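Local coordinates for 450aa long hypothetical fmu protein (PDB 2YXL), which probably methylates cytosine at carbon 5 in RNA, using S-adenosyl-L-methionine as methyl donor, as a member of the RsmB/NOP family, at residues Lys166-Asp171 with Arg430-Arg435; Glu245-Val250 with His436-Phe441; Thr341-Ile346 with Ser391-Glu396. All coordinates share one frame; numbering follows the deposited sequence.

Interaction 1. Residues Lys166-Asp171 with Arg430-Arg435; sequences KGILGD and RAWPHR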
# COMPACT_ATOMS: atom_id res chain seq x y z
N LYS A 166 -20.07 2.16 -5.06
CA LYS A 166 -21.51 2.24 -4.81
C LYS A 166 -22.24 0.91 -5.00
O LYS A 166 -23.16 0.58 -4.26
CB LYS A 166 -22.17 3.32 -5.67
CG LYS A 166 -22.33 4.66 -4.97
CD LYS A 166 -22.93 5.72 -5.89
CE LYS A 166 -22.93 7.09 -5.24
NZ LYS A 166 -23.41 8.17 -6.15
N GLY A 167 -21.80 0.14 -6.00
CA GLY A 167 -22.35 -1.20 -6.26
C GLY A 167 -22.01 -2.22 -5.19
O GLY A 167 -22.61 -3.29 -5.12
N ILE A 168 -21.03 -1.89 -4.34
CA ILE A 168 -20.57 -2.78 -3.28
C ILE A 168 -21.05 -2.33 -1.90
O ILE A 168 -21.48 -3.16 -1.09
CB ILE A 168 -19.02 -2.92 -3.29
CG1 ILE A 168 -18.53 -3.44 -4.65
CG2 ILE A 168 -18.54 -3.84 -2.16
CD1 ILE A 168 -17.04 -3.33 -4.87
N LEU A 169 -21.00 -1.02 -1.63
CA LEU A 169 -21.28 -0.50 -0.29
C LEU A 169 -22.59 0.28 -0.14
O LEU A 169 -23.13 0.37 0.96
CB LEU A 169 -20.10 0.34 0.21
CG LEU A 169 -18.81 -0.42 0.57
CD1 LEU A 169 -17.71 0.56 0.91
CD2 LEU A 169 -19.03 -1.41 1.71
N GLY A 170 -23.08 0.84 -1.25
CA GLY A 170 -24.33 1.60 -1.25
C GLY A 170 -24.29 2.83 -0.36
O GLY A 170 -23.58 3.79 -0.65
N ASP A 171 -25.07 2.78 0.72
CA ASP A 171 -25.16 3.87 1.70
C ASP A 171 -23.82 4.22 2.34
O ASP A 171 -23.60 5.36 2.75
CB ASP A 171 -26.17 3.52 2.79
CG ASP A 171 -27.60 3.46 2.29
OD1 ASP A 171 -28.51 3.18 3.10
OD2 ASP A 171 -27.84 3.70 1.08
N ARG A 430 -14.44 -9.85 5.58
CA ARG A 430 -13.94 -8.61 4.99
C ARG A 430 -13.59 -7.57 6.06
O ARG A 430 -14.31 -7.41 7.05
CB ARG A 430 -14.94 -8.03 4.00
CG ARG A 430 -14.93 -8.67 2.63
CD ARG A 430 -15.92 -7.98 1.72
NE ARG A 430 -15.77 -8.39 0.32
CZ ARG A 430 -15.28 -7.62 -0.65
NH1 ARG A 430 -14.89 -6.37 -0.39
NH2 ARG A 430 -15.19 -8.09 -1.89
N ALA A 431 -12.48 -6.87 5.84
CA ALA A 431 -12.12 -5.69 6.62
C ALA A 431 -12.38 -4.46 5.77
O ALA A 431 -12.21 -4.49 4.54
CB ALA A 431 -10.66 -5.75 7.05
N TRP A 432 -12.80 -3.38 6.42
CA TRP A 432 -13.09 -2.12 5.75
C TRP A 432 -12.45 -0.95 6.49
O TRP A 432 -12.48 -0.91 7.72
CB TRP A 432 -14.60 -1.91 5.66
CG TRP A 432 -15.31 -2.88 4.78
CD1 TRP A 432 -15.99 -4.00 5.17
CD2 TRP A 432 -15.43 -2.82 3.35
NE1 TRP A 432 -16.52 -4.64 4.07
CE2 TRP A 432 -16.19 -3.94 2.94
CE3 TRP A 432 -14.96 -1.93 2.37
CZ2 TRP A 432 -16.50 -4.20 1.60
CZ3 TRP A 432 -15.26 -2.19 1.04
CH2 TRP A 432 -16.03 -3.31 0.67
N PRO A 433 -11.88 0.01 5.74
CA PRO A 433 -11.26 1.20 6.34
C PRO A 433 -12.21 2.00 7.23
O PRO A 433 -11.83 2.41 8.32
CB PRO A 433 -10.84 2.03 5.12
CG PRO A 433 -10.71 1.04 4.01
CD PRO A 433 -11.77 0.02 4.27
N HIS A 434 -13.44 2.20 6.77
CA HIS A 434 -14.42 3.03 7.48
C HIS A 434 -15.07 2.31 8.67
O HIS A 434 -15.65 2.96 9.54
CB HIS A 434 -15.49 3.56 6.52
CG HIS A 434 -16.33 2.50 5.88
ND1 HIS A 434 -15.82 1.56 5.01
CD2 HIS A 434 -17.66 2.23 5.98
CE1 HIS A 434 -16.79 0.76 4.61
NE2 HIS A 434 -17.91 1.14 5.18
N ARG A 435 -14.96 0.98 8.70
CA ARG A 435 -15.48 0.20 9.83
C ARG A 435 -14.40 -0.19 10.83
O ARG A 435 -14.66 -0.27 12.03
CB ARG A 435 -16.18 -1.08 9.34
CG ARG A 435 -17.41 -0.85 8.47
CD ARG A 435 -18.10 -2.18 8.19
NE ARG A 435 -18.88 -2.15 6.95
CZ ARG A 435 -19.40 -3.23 6.36
NH1 ARG A 435 -19.23 -4.44 6.89
NH2 ARG A 435 -20.09 -3.10 5.24

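Interaction 2. Residues Glu245-Val250 with His436-Phe441; sequences EEASAV and HSTIGF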
# COMPACT_ATOMS: atom_id res chain seq x y z
N GLU A 245 0.05 -3.94 8.00
CA GLU A 245 -1.30 -3.55 8.38
C GLU A 245 -1.93 -4.59 9.28
O GLU A 245 -1.59 -5.77 9.21
CB GLU A 245 -2.18 -3.34 7.14
CG GLU A 245 -1.72 -2.23 6.19
CD GLU A 245 -1.77 -0.83 6.81
OE1 GLU A 245 -2.47 -0.63 7.83
OE2 GLU A 245 -1.12 0.07 6.27
N GLU A 246 -2.86 -4.15 10.13
CA GLU A 246 -3.57 -5.03 11.05
C GLU A 246 -4.25 -6.19 10.30
O GLU A 246 -4.14 -7.35 10.70
CB GLU A 246 -4.59 -4.25 11.88
CG GLU A 246 -5.24 -5.05 13.00
CD GLU A 246 -6.42 -4.34 13.62
OE1 GLU A 246 -6.27 -3.78 14.73
OE2 GLU A 246 -7.51 -4.31 13.01
N ALA A 247 -4.94 -5.86 9.20
CA ALA A 247 -5.63 -6.85 8.37
C ALA A 247 -4.70 -7.95 7.86
O ALA A 247 -5.08 -9.13 7.82
CB ALA A 247 -6.35 -6.16 7.22
N SER A 248 -3.49 -7.57 7.47
CA SER A 248 -2.49 -8.52 7.00
C SER A 248 -1.98 -9.45 8.10
O SER A 248 -1.70 -10.62 7.85
CB SER A 248 -1.31 -7.79 6.36
OG SER A 248 -1.72 -7.12 5.18
N ALA A 249 -1.88 -8.93 9.32
CA ALA A 249 -1.46 -9.73 10.48
C ALA A 249 -2.49 -10.78 10.86
O ALA A 249 -2.13 -11.88 11.28
CB ALA A 249 -1.17 -8.83 11.66
N VAL A 250 -3.77 -10.43 10.73
CA VAL A 250 -4.89 -11.34 11.01
C VAL A 250 -4.85 -12.57 10.09
O VAL A 250 -5.12 -13.69 10.54
CB VAL A 250 -6.25 -10.61 10.90
CG1 VAL A 250 -7.43 -11.59 10.92
CG2 VAL A 250 -6.40 -9.58 12.02
N HIS A 436 -13.18 -0.44 10.35
CA HIS A 436 -12.16 -1.09 11.17
C HIS A 436 -10.83 -0.34 11.32
O HIS A 436 -9.97 -0.78 12.08
CB HIS A 436 -11.90 -2.51 10.67
CG HIS A 436 -13.13 -3.35 10.55
ND1 HIS A 436 -13.62 -3.78 9.33
CD2 HIS A 436 -13.98 -3.84 11.48
CE1 HIS A 436 -14.71 -4.50 9.53
NE2 HIS A 436 -14.95 -4.55 10.83
N SER A 437 -10.67 0.76 10.59
CA SER A 437 -9.42 1.54 10.61
C SER A 437 -8.19 0.72 10.22
O SER A 437 -7.10 0.89 10.79
CB SER A 437 -9.22 2.24 11.96
OG SER A 437 -10.23 3.21 12.17
N THR A 438 -8.38 -0.18 9.27
CA THR A 438 -7.29 -0.89 8.62
C THR A 438 -7.60 -0.88 7.12
O THR A 438 -8.65 -0.36 6.73
CB THR A 438 -7.12 -2.33 9.19
OG1 THR A 438 -5.90 -2.91 8.72
CG2 THR A 438 -8.30 -3.24 8.83
N ILE A 439 -6.71 -1.41 6.30
CA ILE A 439 -6.95 -1.51 4.85
C ILE A 439 -8.12 -2.43 4.50
O ILE A 439 -8.45 -3.33 5.28
CB ILE A 439 -5.69 -1.99 4.09
CG1 ILE A 439 -5.15 -3.30 4.70
CG2 ILE A 439 -4.62 -0.89 4.06
CD1 ILE A 439 -4.13 -4.03 3.84
N GLY A 440 -8.75 -2.19 3.35
CA GLY A 440 -9.75 -3.10 2.81
C GLY A 440 -9.12 -4.46 2.54
O GLY A 440 -8.06 -4.54 1.92
N PHE A 441 -9.75 -5.52 3.02
CA PHE A 441 -9.15 -6.85 2.98
C PHE A 441 -10.20 -7.94 2.83
O PHE A 441 -11.37 -7.74 3.17
CB PHE A 441 -8.33 -7.08 4.25
CG PHE A 441 -7.04 -7.82 4.03
CD1 PHE A 441 -6.96 -9.18 4.32
CD2 PHE A 441 -5.92 -7.16 3.56
CE1 PHE A 441 -5.77 -9.87 4.13
CE2 PHE A 441 -4.72 -7.84 3.37
CZ PHE A 441 -4.64 -9.20 3.65
O HOH W 1 -3.88 -1.39 9.76

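Interaction 3. Residues Thr341-Ile346 with Ser391-Glu396; sequences TSSGTI and SIFKEE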
# COMPACT_ATOMS: atom_id res chain seq x y z
N THR A 341 -5.46 -5.92 -7.27
CA THR A 341 -5.58 -4.51 -7.64
C THR A 341 -5.10 -3.54 -6.56
O THR A 341 -4.71 -2.41 -6.87
CB THR A 341 -7.03 -4.14 -8.01
OG1 THR A 341 -7.92 -4.55 -6.95
CG2 THR A 341 -7.44 -4.80 -9.33
N SER A 342 -5.16 -3.98 -5.30
CA SER A 342 -4.79 -3.16 -4.14
C SER A 342 -5.81 -2.06 -3.81
O SER A 342 -5.51 -1.14 -3.05
CB SER A 342 -3.38 -2.56 -4.27
OG SER A 342 -2.39 -3.48 -3.86
N SER A 343 -7.02 -2.17 -4.37
CA SER A 343 -8.07 -1.15 -4.21
C SER A 343 -8.41 -0.85 -2.75
O SER A 343 -8.83 0.26 -2.42
CB SER A 343 -9.33 -1.55 -4.97
OG SER A 343 -9.78 -2.83 -4.54
N GLY A 344 -8.24 -1.84 -1.88
CA GLY A 344 -8.47 -1.66 -0.46
C GLY A 344 -7.40 -0.84 0.25
O GLY A 344 -7.57 -0.48 1.41
N THR A 345 -6.31 -0.55 -0.45
CA THR A 345 -5.19 0.18 0.14
C THR A 345 -5.14 1.66 -0.29
O THR A 345 -4.13 2.33 -0.06
CB THR A 345 -3.83 -0.52 -0.13
OG1 THR A 345 -3.50 -0.42 -1.52
CG2 THR A 345 -3.88 -1.98 0.27
N ILE A 346 -6.23 2.17 -0.87
CA ILE A 346 -6.24 3.54 -1.39
C ILE A 346 -6.20 4.66 -0.33
O ILE A 346 -6.04 5.84 -0.66
CB ILE A 346 -7.37 3.80 -2.43
CG1 ILE A 346 -8.76 3.59 -1.81
CG2 ILE A 346 -7.15 2.95 -3.69
CD1 ILE A 346 -9.88 4.27 -2.61
N SER A 391 -7.98 -6.23 -1.81
CA SER A 391 -8.87 -5.62 -2.79
C SER A 391 -10.30 -5.64 -2.25
O SER A 391 -10.66 -6.52 -1.47
CB SER A 391 -8.80 -6.38 -4.12
OG SER A 391 -9.83 -5.97 -4.99
N ILE A 392 -11.10 -4.66 -2.67
CA ILE A 392 -12.49 -4.58 -2.23
C ILE A 392 -13.47 -5.10 -3.28
O ILE A 392 -14.67 -5.19 -3.02
CB ILE A 392 -12.88 -3.14 -1.83
CG1 ILE A 392 -12.61 -2.16 -2.97
CG2 ILE A 392 -12.15 -2.73 -0.54
CD1 ILE A 392 -13.48 -0.91 -2.95
N PHE A 393 -12.95 -5.45 -4.45
CA PHE A 393 -13.79 -5.89 -5.57
C PHE A 393 -14.24 -7.34 -5.43
O PHE A 393 -13.44 -8.22 -5.10
CB PHE A 393 -13.06 -5.70 -6.90
CG PHE A 393 -12.66 -4.27 -7.19
CD1 PHE A 393 -11.35 -3.97 -7.54
CD2 PHE A 393 -13.60 -3.24 -7.10
CE1 PHE A 393 -10.97 -2.65 -7.82
CE2 PHE A 393 -13.23 -1.92 -7.37
CZ PHE A 393 -11.91 -1.63 -7.73
N LYS A 394 -15.52 -7.57 -5.68
CA LYS A 394 -16.09 -8.92 -5.64
C LYS A 394 -15.44 -9.85 -6.66
O LYS A 394 -15.27 -11.04 -6.39
CB LYS A 394 -17.61 -8.88 -5.86
CG LYS A 394 -18.39 -8.32 -4.68
CD LYS A 394 -19.83 -8.03 -5.06
CE LYS A 394 -20.56 -7.29 -3.95
NZ LYS A 394 -21.92 -6.84 -4.37
N GLU A 395 -15.07 -9.29 -7.81
CA GLU A 395 -14.42 -10.04 -8.90
C GLU A 395 -13.15 -10.78 -8.48
O GLU A 395 -12.85 -11.86 -9.00
CB GLU A 395 -14.12 -9.13 -10.09
CG GLU A 395 -15.21 -9.07 -11.15
CD GLU A 395 -16.49 -8.38 -10.68
OE1 GLU A 395 -17.55 -8.64 -11.29
OE2 GLU A 395 -16.44 -7.58 -9.72
N GLU A 396 -12.40 -10.18 -7.56
CA GLU A 396 -11.15 -10.75 -7.08
C GLU A 396 -11.36 -11.62 -5.85
O GLU A 396 -10.48 -12.38 -5.45
CB GLU A 396 -10.16 -9.64 -6.75
CG GLU A 396 -9.54 -8.99 -7.96
CD GLU A 396 -8.82 -7.71 -7.61
OE1 GLU A 396 -7.60 -7.76 -7.35
OE2 GLU A 396 -9.48 -6.65 -7.56

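Interaction 1. Residues Lys166-Asp171 with Arg430-Arg435
L169 and I168, at the C-terminal end of helix 159-169, make an apolar surface contact with the indole of W432, the residue just before the short helix 433-436. It joins a helix of the ferredoxin-like family region to the methyltransferase region and illustrates how a single aromatic face can serve as a docking plate for aliphatic branches. L169 divides the work between its two methyls. CD2 lies over the indole in a CH-pi contact, 3.7 Å from the centroid of the six-membered ring and 11° off its normal, while CD1 meets the rim at W432 CZ3 (3.7 Å) and reaches on to H434 CE1 (3.8 Å). The CG of L169 stands anti to its own carbonyl carbon (chi1 -70°), which carries the fork out from the helix toward the indole. I168 adds CG2, which approaches W432 CH2 obliquely at 3.8 Å.

On the same side of the indole, W432 CD1 sits over the centre of the R435 guanidinium, whose NH2 is 4.1 Å from L169 CD2. The polar ends have their own partners: R435 forms salt bridges with E172 and D421, and H434 NE2 bonds to E172. With an alanine in place of W432, the L169 methyls and I168 CG2 would probably face a gap, and the guanidinium would lose its flat neighbour.

Helix 173-181 borders the contact, with F176 against L169 and S179 against P433 and H434; I392 packs on W432, and strand 429-431 of the mixed sheet runs directly into W432.

Interaction 2. Residues Glu245-Val250 with His436-Phe441
A247 sets its CB against the base of the F441 ring, 3.7 Å from F441 CG, and the backbone that follows continues the overlap: A247 O and S248 N both lie over one face of the phenyl, displaced toward its rim. The first turn of helix 246-255 thus rests on an aromatic floor, and S248 OG comes down beyond the rim, 3.6 Å from F441 CE2. The F441 side chain also lies close to C390, the predicted nucleophile.

A polar counterpart stands beside this packing. T438 turns OG1 anti to its backbone N (chi1 -169°), and the hydroxyl receives the amide of A247 N at 3.1 Å with an N-H...O angle of 156°. The same torsion lays T438 CG2 beside A247 CB, at 3.9 Å. One residue earlier, the amide of E246 donates to a water, which in turn donates to E245 OE1 and also bonds to T438 OG1. Two amides of the opening helical turn, which lack acceptors within the helix, are therefore served by a distant loop, one directly and one through water, a useful example of a helix start satisfied from outside.

With CG anti to its carbonyl carbon (chi1 -62°), E245 lays CB and CG along I439, CB 3.8 Å from I439 CG1 and CG 3.8 Å from I439 CD1; the bend at the next torsion brings CD up to I439 CG2. Its carboxylate continues to a salt bridge with K348, while E246 turns to R217 and S215.

The loop between helix 433-436 and strand 441-447 is thereby fastened to the start of helix 246-255. A431 of strand 429-431 backs T438 and F441, and Y443 of strand 441-447 bonds to A247 O.

Interaction 3. Residues Thr341-Ile346 with Ser391-Glu396
T341 and S343 each hold their hydroxyl between the backbone N and the carbonyl carbon (chi1 52° in T341), and this common setting delivers T341 OG1 to the E396 carboxylate and S343 OG to the amide of I392. E396, extended beyond CG, answers T341 with both oxygens. T341 N donates to OE1 at 2.8 Å and T341 OG1 to OE2 at 2.7 Å, each on the syn lone pair, so one residue is gripped through backbone and side chain at once. OE2 takes a further bond, from S391 OG at 2.7 Å, arriving 65° out of the carboxylate plane.

S391 OG is also an acceptor: F393 N closes an ST turn onto it. The amide one residue earlier, I392 N, points at S343 OG across the contact, 2.9 Å away and nearly straight at 170°.

Around these bonds the apolar groups close in. The F393 ring carries S343 OG over one face, offset toward the rim, while T341 OG1 stands at its edge, 3.5 Å from F393 CD1. I392 CG2 packs on G344 CA at 3.8 Å. G344 also bonds through its backbone to C390, the predicted nucleophile, which directly precedes this ST turn; the contact ties together two loops that flank the probable catalytic site.

The chemistry is that of a buried carboxylate used as an anchor. With two donors from T341, one from S391 and a fourth from Q368 NE2 onto OE1, a negative charge on E396 would probably be stabilised by these neutral donors without a salt bridge among them, its orientation set by bonds that also hold the T341 backbone, while S391 OG, tied to OE2, accepts F393 N on the other loop.

In the fold
The three contacts lie side by side, their centres 11 to 14 Å apart, around the loops that follow strands 331-337 and 383-389 and precede strand 441-447. The chain visits one segment of interaction 1, then one of interaction 2, and returns to each in the same order, whereas both segments of interaction 3 fall between those of each of the others. Segments 430-435 and 436-441 are continuous, and the A431-F441 backbone pair links interactions 1 and 2. Interaction 3 reaches both: R430 NH1 bonds to I392 O, and G440 N to G344 O. Together they join helices 159-169 and 246-255 to the loops around C390, the predicted nucleophile; the S248 side chain, in interaction 2, is about 6 Å from sinefungin.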